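Local structure of putative uncharacterized protein PH0242 (Pyrococcus horikoshii, 3VU1) at residues Val399-Lys404 / Ser412-Met417; Lys424-Ile429 / Ile438-Glu443. The protein belongs to the oligosaccharyltransferase family as archaeal AglB, here its strand-rich C-terminal globular domain with a bound calcium ion. All coordinates share one frame; numbering follows the deposited sequence.

Contact 1: Val399-Lys404 / Ser412-Met417; sequences VRKGGK and SFEPHM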
ATOM      1  N   VAL A 399     -15.496  -4.361 -13.218  1.00 39.13           N
ATOM      2  CA  VAL A 399     -15.714  -4.593 -14.641  1.00 38.97           C
ATOM      3  C   VAL A 399     -15.372  -6.035 -14.981  1.00 39.17           C
ATOM      4  O   VAL A 399     -14.227  -6.457 -14.843  1.00 37.99           O
ATOM      5  CB  VAL A 399     -14.938  -3.617 -15.556  1.00 37.80           C
ATOM      6  CG1 VAL A 399     -15.234  -3.931 -17.023  1.00 33.84           C
ATOM      7  CG2 VAL A 399     -15.301  -2.170 -15.235  1.00 35.38           C
ATOM      8  N   ARG A 400     -16.382  -6.785 -15.412  1.00 40.44           N
ATOM      9  CA  ARG A 400     -16.200  -8.192 -15.674  1.00 41.80           C
ATOM     10  C   ARG A 400     -15.163  -8.356 -16.759  1.00 41.62           C
ATOM     11  O   ARG A 400     -15.154  -7.615 -17.750  1.00 41.60           O
ATOM     12  CB  ARG A 400     -17.512  -8.866 -16.090  1.00 44.00           C
ATOM     13  CG  ARG A 400     -17.503 -10.389 -15.918  1.00 44.34           C
ATOM     14  CD  ARG A 400     -18.196 -11.134 -17.044  1.00 46.06           C
ATOM     15  NE  ARG A 400     -19.390 -10.422 -17.436  1.00 53.31           N
ATOM     16  CZ  ARG A 400     -19.934 -10.441 -18.644  1.00 55.06           C
ATOM     17  NH1 ARG A 400     -19.415 -11.182 -19.615  1.00 54.01           N
ATOM     18  NH2 ARG A 400     -21.027  -9.716 -18.862  1.00 58.92           N
ATOM     19  N   LYS A 401     -14.279  -9.319 -16.542  1.00 42.60           N
ATOM     20  CA  LYS A 401     -13.262  -9.685 -17.509  1.00 43.94           C
ATOM     21  C   LYS A 401     -13.427 -11.178 -17.719  1.00 45.49           C
ATOM     22  O   LYS A 401     -13.372 -11.968 -16.764  1.00 43.80           O
ATOM     23  CB  LYS A 401     -11.862  -9.336 -16.996  1.00 43.32           C
ATOM     24  CG  LYS A 401     -10.778  -9.698 -17.979  1.00 50.61           C
ATOM     25  CD  LYS A 401      -9.368  -9.587 -17.419  1.00 54.58           C
ATOM     26  CE  LYS A 401      -8.498 -10.656 -18.079  1.00 61.15           C
ATOM     27  NZ  LYS A 401      -7.266 -10.103 -18.722  1.00 62.62           N
ATOM     28  N   GLY A 402     -13.674 -11.555 -18.969  1.00 47.75           N
ATOM     29  CA  GLY A 402     -13.955 -12.944 -19.321  1.00 48.79           C
ATOM     30  C   GLY A 402     -15.404 -13.301 -19.049  1.00 52.63           C
ATOM     31  O   GLY A 402     -16.187 -12.447 -18.623  1.00 53.09           O
ATOM     32  N   GLY A 403     -15.762 -14.563 -19.291  1.00 54.22           N
ATOM     33  CA  GLY A 403     -17.149 -15.021 -19.156  1.00 55.73           C
ATOM     34  C   GLY A 403     -18.123 -14.372 -20.131  1.00 58.39           C
ATOM     35  O   GLY A 403     -17.843 -13.316 -20.729  1.00 58.04           O
ATOM     36  N   LYS A 404     -19.282 -14.984 -20.304  1.00 55.44           N
ATOM     37  CA  LYS A 404     -20.270 -14.351 -21.153  1.00 59.11           C
ATOM     38  C   LYS A 404     -21.438 -13.778 -20.346  1.00 54.85           C
ATOM     39  O   LYS A 404     -22.455 -13.399 -20.907  1.00 56.27           O
ATOM     40  CB  LYS A 404     -20.709 -15.280 -22.301  1.00 66.82           C
ATOM     41  CG  LYS A 404     -21.163 -16.658 -21.855  1.00 69.31           C
ATOM     42  CD  LYS A 404     -20.651 -17.721 -22.808  1.00 68.29           C
ATOM     43  CE  LYS A 404     -20.764 -19.081 -22.143  1.00 71.86           C
ATOM     44  NZ  LYS A 404     -20.185 -20.157 -22.989  1.00 74.41           N
ATOM     45  N   SER A 412     -13.831 -13.270 -14.140  1.00 39.93           N
ATOM     46  CA  SER A 412     -13.198 -12.563 -13.046  1.00 41.66           C
ATOM     47  C   SER A 412     -13.752 -11.136 -13.084  1.00 41.76           C
ATOM     48  O   SER A 412     -14.334 -10.720 -14.092  1.00 41.82           O
ATOM     49  CB  SER A 412     -11.677 -12.615 -13.160  1.00 37.05           C
ATOM     50  OG  SER A 412     -11.265 -11.867 -14.272  1.00 39.20           O
ATOM     51  N   PHE A 413     -13.616 -10.406 -11.984  1.00 41.46           N
ATOM     52  CA  PHE A 413     -14.099  -9.030 -11.921  1.00 40.83           C
ATOM     53  C   PHE A 413     -12.978  -8.063 -11.526  1.00 43.09           C
ATOM     54  O   PHE A 413     -12.362  -8.212 -10.474  1.00 44.53           O
ATOM     55  CB  PHE A 413     -15.269  -8.947 -10.945  1.00 40.49           C
ATOM     56  CG  PHE A 413     -16.430  -9.804 -11.331  1.00 40.97           C
ATOM     57  CD1 PHE A 413     -17.435  -9.305 -12.171  1.00 42.09           C
ATOM     58  CD2 PHE A 413     -16.519 -11.131 -10.883  1.00 42.58           C
ATOM     59  CE1 PHE A 413     -18.522 -10.108 -12.536  1.00 43.61           C
ATOM     60  CE2 PHE A 413     -17.592 -11.939 -11.259  1.00 41.83           C
ATOM     61  CZ  PHE A 413     -18.605 -11.424 -12.080  1.00 41.32           C
ATOM     62  N   GLU A 414     -12.696  -7.076 -12.366  1.00 44.38           N
ATOM     63  CA  GLU A 414     -11.577  -6.190 -12.089  1.00 45.86           C
ATOM     64  C   GLU A 414     -12.047  -4.937 -11.364  1.00 42.57           C
ATOM     65  O   GLU A 414     -12.906  -4.238 -11.872  1.00 44.46           O
ATOM     66  CB  GLU A 414     -10.892  -5.816 -13.385  1.00 52.80           C
ATOM     67  CG  GLU A 414      -9.465  -5.343 -13.200  1.00 65.77           C
ATOM     68  CD  GLU A 414      -8.609  -5.827 -14.345  1.00 76.73           C
ATOM     69  OE1 GLU A 414      -8.252  -4.992 -15.222  1.00 82.81           O
ATOM     70  OE2 GLU A 414      -8.333  -7.056 -14.379  1.00 73.13           O
ATOM     71  N   PRO A 415     -11.521  -4.671 -10.148  1.00 40.04           N
ATOM     72  CA  PRO A 415     -11.983  -3.461  -9.427  1.00 35.91           C
ATOM     73  C   PRO A 415     -11.390  -2.162  -9.931  1.00 32.83           C
ATOM     74  O   PRO A 415     -10.266  -2.150 -10.354  1.00 31.97           O
ATOM     75  CB  PRO A 415     -11.548  -3.706  -7.980  1.00 32.12           C
ATOM     76  CG  PRO A 415     -10.612  -4.841  -8.034  1.00 32.98           C
ATOM     77  CD  PRO A 415     -10.911  -5.658  -9.237  1.00 34.72           C
ATOM     78  N   HIS A 416     -12.167  -1.087  -9.841  1.00 33.05           N
ATOM     79  CA  HIS A 416     -11.759   0.260 -10.201  1.00 33.02           C
ATOM     80  C   HIS A 416     -12.154   1.235  -9.113  1.00 33.97           C
ATOM     81  O   HIS A 416     -13.172   1.054  -8.438  1.00 35.11           O
ATOM     82  CB  HIS A 416     -12.459   0.698 -11.473  1.00 33.47           C
ATOM     83  CG  HIS A 416     -12.056  -0.063 -12.717  1.00 36.01           C
ATOM     84  ND1 HIS A 416     -11.261   0.482 -13.685  1.00 37.49           N
ATOM     85  CD2 HIS A 416     -12.413  -1.337 -13.176  1.00 36.87           C
ATOM     86  CE1 HIS A 416     -11.102  -0.400 -14.701  1.00 36.03           C
ATOM     87  NE2 HIS A 416     -11.814  -1.516 -14.395  1.00 39.93           N
ATOM     88  N   MET A 417     -11.368   2.295  -8.937  1.00 33.37           N
ATOM     89  CA  MET A 417     -11.743   3.370  -8.054  1.00 32.82           C
ATOM     90  C   MET A 417     -11.487   4.724  -8.723  1.00 36.36           C
ATOM     91  O   MET A 417     -10.319   5.117  -8.924  1.00 37.22           O
ATOM     92  CB  MET A 417     -10.998   3.275  -6.732  1.00 30.82           C
ATOM     93  CG  MET A 417     -11.294   4.450  -5.829  1.00 33.58           C
ATOM     94  SD  MET A 417     -10.608   4.267  -4.178  1.00 41.29           S
ATOM     95  CE  MET A 417      -8.952   4.869  -4.475  1.00 40.18           C
TER
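R400 and F413 face each other as a non-hydrogen-bonded pair of an antiparallel ladder, CA to CA 4.4 Å, flanked by the hydrogen-bonded pairs V399-E414 and K401-S412. At the outer pair K401 N bonds to S412 O at 2.8 Å, and K401 O takes two donors from S412: the backbone N and, at 3.3 Å, the side-chain OG of S412, which is tilted from the carbonyl plane. OG lies between its own N and carbonyl carbon (chi1 68°), which turns the hydroxyl back to the neighbouring strand. At the inner pair V399 N meets E414 O at 2.9 Å, and E414 N returns a bond to V399 O.

The R400 side chain can be followed outward. R400 CB lies 3.9 Å from F413 CE1; R400 CG, swung opposite the backbone N (chi1 -160°), comes to 3.5 Å from the same ring carbon, meeting the ring obliquely. Bends at chi2 and chi3 then carry the chain past the phenyl toward the turn. There NE bonds to N406 and NH2 forms a salt bridge with D462; these are the main partners of the guanidinium, and a weak bond from NH1 to G403 O adds to them.

V399, E414, K401 and S412 occupy the other face. V399 CG2 meets the H416 ring obliquely at CD2 and NE2, 3.6 Å from each, while the E414 carboxylate is held by a salt bridge from R70. The pairing forms the end of the hairpin of strands 385-401 and 412-431; P415 packs on helix 60-69, and R400 shares backbone hydrogen bonding with K463, just before strand 464-487.

Contact 2: Lys424-Ile429 / Ile438-Glu443; sequences KLKEGI and IVVNAE
L425 makes the close apolar part of this contact, its two methyls reaching different residues of strand 438-443. L425 CD2 lies 3.9 Å from both CA and CB of A442, and L425 CD1 comes to 4.1 Å from CG2 of V440, the two side chains crossing at about a right angle. Further along, I429 CG2 meets I438 CG1 more distantly, at 4.2 Å. The axes of 424-426 and 438-443 approach only to 7.3 Å, and side chains rather than a backbone ladder span the interval.

The solvent side is looser. K426 extends CG opposite its backbone N (chi1 -178°), then bends three times, which brings K426 NZ to 3.6 Å from V440 CG1; CB of K426 borders the same methyl. V439 and N441, both exposed, add little: the V439 side chain points away from 424-429, and the N441 amide leads away from it.

L425 and K426 both face L389 in a classic beta bulge, and G428 and I429 face A387 in a G1 bulge. Segment 424-429 thus stays paired with strand 385-401, whereas 438-443 pairs with strand 372-381 through L375 and L377; L425 also touches L375, L389 and L391, bridging the two strand pairs.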
ATOM      1  N   LYS A 424     -16.323  22.996  -5.074  1.00 53.39           N
ATOM      2  CA  LYS A 424     -15.500  23.642  -4.067  1.00 52.78           C
ATOM      3  C   LYS A 424     -16.443  24.364  -3.141  1.00 53.00           C
ATOM      4  O   LYS A 424     -17.343  25.024  -3.606  1.00 57.31           O
ATOM      5  CB  LYS A 424     -14.582  24.646  -4.752  1.00 52.55           C
ATOM      6  CG  LYS A 424     -13.373  25.063  -3.944  1.00 55.85           C
ATOM      7  CD  LYS A 424     -12.430  25.776  -4.894  1.00 61.17           C
ATOM      8  CE  LYS A 424     -11.100  26.090  -4.245  1.00 61.25           C
ATOM      9  NZ  LYS A 424     -10.295  26.976  -5.129  1.00 60.27           N
ATOM     10  N   LEU A 425     -16.269  24.233  -1.835  1.00 54.35           N
ATOM     11  CA  LEU A 425     -17.226  24.828  -0.907  1.00 51.62           C
ATOM     12  C   LEU A 425     -16.716  26.086  -0.246  1.00 51.84           C
ATOM     13  O   LEU A 425     -17.513  26.927   0.162  1.00 54.53           O
ATOM     14  CB  LEU A 425     -17.668  23.839   0.178  1.00 50.80           C
ATOM     15  CG  LEU A 425     -18.453  22.569  -0.132  1.00 50.99           C
ATOM     16  CD1 LEU A 425     -18.714  21.823   1.170  1.00 50.10           C
ATOM     17  CD2 LEU A 425     -19.753  22.853  -0.861  1.00 49.17           C
ATOM     18  N   LYS A 426     -15.401  26.205  -0.110  1.00 54.41           N
ATOM     19  CA  LYS A 426     -14.792  27.345   0.582  1.00 59.98           C
ATOM     20  C   LYS A 426     -13.292  27.373   0.320  1.00 60.62           C
ATOM     21  O   LYS A 426     -12.638  26.332   0.352  1.00 63.88           O
ATOM     22  CB  LYS A 426     -15.072  27.268   2.096  1.00 65.17           C
ATOM     23  CG  LYS A 426     -14.535  28.420   2.936  1.00 70.18           C
ATOM     24  CD  LYS A 426     -15.355  29.697   2.792  1.00 81.42           C
ATOM     25  CE  LYS A 426     -15.507  30.397   4.135  1.00 82.79           C
ATOM     26  NZ  LYS A 426     -16.238  29.524   5.108  1.00 80.11           N
ATOM     27  N   GLU A 427     -12.762  28.560   0.043  1.00 58.57           N
ATOM     28  CA  GLU A 427     -11.328  28.762  -0.097  1.00 55.17           C
ATOM     29  C   GLU A 427     -10.795  29.259   1.231  1.00 54.66           C
ATOM     30  O   GLU A 427     -11.537  29.826   2.016  1.00 55.28           O
ATOM     31  CB  GLU A 427     -11.027  29.809  -1.160  1.00 58.05           C
ATOM     32  CG  GLU A 427     -11.302  29.369  -2.581  1.00 64.20           C
ATOM     33  CD  GLU A 427     -10.719  30.311  -3.628  1.00 72.98           C
ATOM     34  OE1 GLU A 427     -10.354  31.467  -3.283  1.00 72.50           O
ATOM     35  OE2 GLU A 427     -10.635  29.885  -4.810  1.00 76.52           O
ATOM     36  N   GLY A 428      -9.513  29.018   1.484  1.00 54.87           N
ATOM     37  CA  GLY A 428      -8.788  29.655   2.577  1.00 48.65           C
ATOM     38  C   GLY A 428      -9.291  29.472   3.982  1.00 49.45           C
ATOM     39  O   GLY A 428      -9.250  30.403   4.768  1.00 52.28           O
ATOM     40  N   ILE A 429      -9.754  28.274   4.315  1.00 53.48           N
ATOM     41  CA  ILE A 429     -10.024  27.937   5.709  1.00 54.80           C
ATOM     42  C   ILE A 429      -8.710  27.813   6.468  1.00 58.00           C
ATOM     43  O   ILE A 429      -7.805  27.102   6.031  1.00 68.47           O
ATOM     44  CB  ILE A 429     -10.796  26.616   5.849  1.00 51.91           C
ATOM     45  CG1 ILE A 429     -12.088  26.682   5.038  1.00 51.16           C
ATOM     46  CG2 ILE A 429     -11.069  26.320   7.321  1.00 50.91           C
ATOM     47  CD1 ILE A 429     -12.839  25.371   4.948  1.00 52.10           C
ATOM     48  N   ILE A 438     -16.283  23.637  11.583  1.00 55.72           N
ATOM     49  CA  ILE A 438     -16.457  24.229  10.270  1.00 56.76           C
ATOM     50  C   ILE A 438     -17.930  24.293   9.892  1.00 58.18           C
ATOM     51  O   ILE A 438     -18.660  23.300  10.026  1.00 55.12           O
ATOM     52  CB  ILE A 438     -15.600  23.507   9.192  1.00 58.85           C
ATOM     53  CG1 ILE A 438     -14.208  24.130   9.113  1.00 57.68           C
ATOM     54  CG2 ILE A 438     -16.216  23.618   7.806  1.00 58.83           C
ATOM     55  CD1 ILE A 438     -13.211  23.509  10.059  1.00 60.82           C
ATOM     56  N   VAL A 439     -18.345  25.480   9.427  1.00 56.42           N
ATOM     57  CA  VAL A 439     -19.720  25.727   9.014  1.00 55.94           C
ATOM     58  C   VAL A 439     -19.758  26.415   7.646  1.00 55.81           C
ATOM     59  O   VAL A 439     -19.098  27.431   7.446  1.00 57.18           O
ATOM     60  CB  VAL A 439     -20.475  26.584  10.056  1.00 59.90           C
ATOM     61  CG1 VAL A 439     -21.964  26.606   9.725  1.00 64.23           C
ATOM     62  CG2 VAL A 439     -20.249  26.066  11.483  1.00 57.00           C
ATOM     63  N   VAL A 440     -20.518  25.855   6.706  1.00 53.43           N
ATOM     64  CA  VAL A 440     -20.552  26.362   5.326  1.00 53.71           C
ATOM     65  C   VAL A 440     -21.877  26.010   4.662  1.00 54.93           C
ATOM     66  O   VAL A 440     -22.548  25.053   5.081  1.00 50.67           O
ATOM     67  CB  VAL A 440     -19.379  25.830   4.427  1.00 54.11           C
ATOM     68  CG1 VAL A 440     -18.032  26.398   4.862  1.00 53.86           C
ATOM     69  CG2 VAL A 440     -19.341  24.302   4.372  1.00 52.38           C
ATOM     70  N   ASN A 441     -22.242  26.790   3.635  1.00 60.79           N
ATOM     71  CA  ASN A 441     -23.395  26.485   2.776  1.00 65.99           C
ATOM     72  C   ASN A 441     -22.974  25.558   1.653  1.00 66.75           C
ATOM     73  O   ASN A 441     -21.948  25.784   0.998  1.00 67.71           O
ATOM     74  CB  ASN A 441     -24.011  27.758   2.185  1.00 74.26           C
ATOM     75  CG  ASN A 441     -24.802  28.572   3.205  1.00 82.03           C
ATOM     76  OD1 ASN A 441     -25.260  28.063   4.240  1.00 81.97           O
ATOM     77  ND2 ASN A 441     -24.979  29.852   2.901  1.00 81.24           N
ATOM     78  N   ALA A 442     -23.773  24.523   1.413  1.00 64.43           N
ATOM     79  CA  ALA A 442     -23.382  23.482   0.468  1.00 65.22           C
ATOM     80  C   ALA A 442     -24.423  23.196  -0.611  1.00 65.02           C
ATOM     81  O   ALA A 442     -25.586  22.937  -0.306  1.00 65.44           O
ATOM     82  CB  ALA A 442     -23.023  22.207   1.222  1.00 63.99           C
ATOM     83  N   GLU A 443     -23.981  23.214  -1.867  1.00 63.84           N
ATOM     84  CA  GLU A 443     -24.851  22.962  -3.010  1.00 66.23           C
ATOM     85  C   GLU A 443     -24.380  21.725  -3.810  1.00 62.83           C
ATOM     86  O   GLU A 443     -23.317  21.732  -4.438  1.00 59.45           O
ATOM     87  CB  GLU A 443     -24.805  24.195  -3.909  1.00 80.22           C
ATOM     88  CG  GLU A 443     -26.122  24.747  -4.442  1.00 84.48           C
ATOM     89  CD  GLU A 443     -25.940  26.183  -4.952  1.00 97.22           C
ATOM     90  OE1 GLU A 443     -26.516  27.130  -4.356  1.00 88.30           O
ATOM     91  OE2 GLU A 443     -25.184  26.383  -5.937  1.00104.34           O
TER

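Overall arrangement
Contact 1 and contact 2 follow one another along the chain, the first closing before the second opens, and strand 412-431 runs through both. Their centres lie 38 Å apart and their nearest atoms about 19 Å, so they do not touch. Contact 1 is backbone pairing between neighbouring strands; contact 2 is side-chain packing where the same long strand, at its bulges, lies across from strand 434-443. All four segments lie in the Peripheral 2 domain, and their strands belong to one antiparallel sheet. Strand 412-431 therefore spans this part of the protein, from the neighbourhood of helix 60-69 to the side chains of strand 434-443.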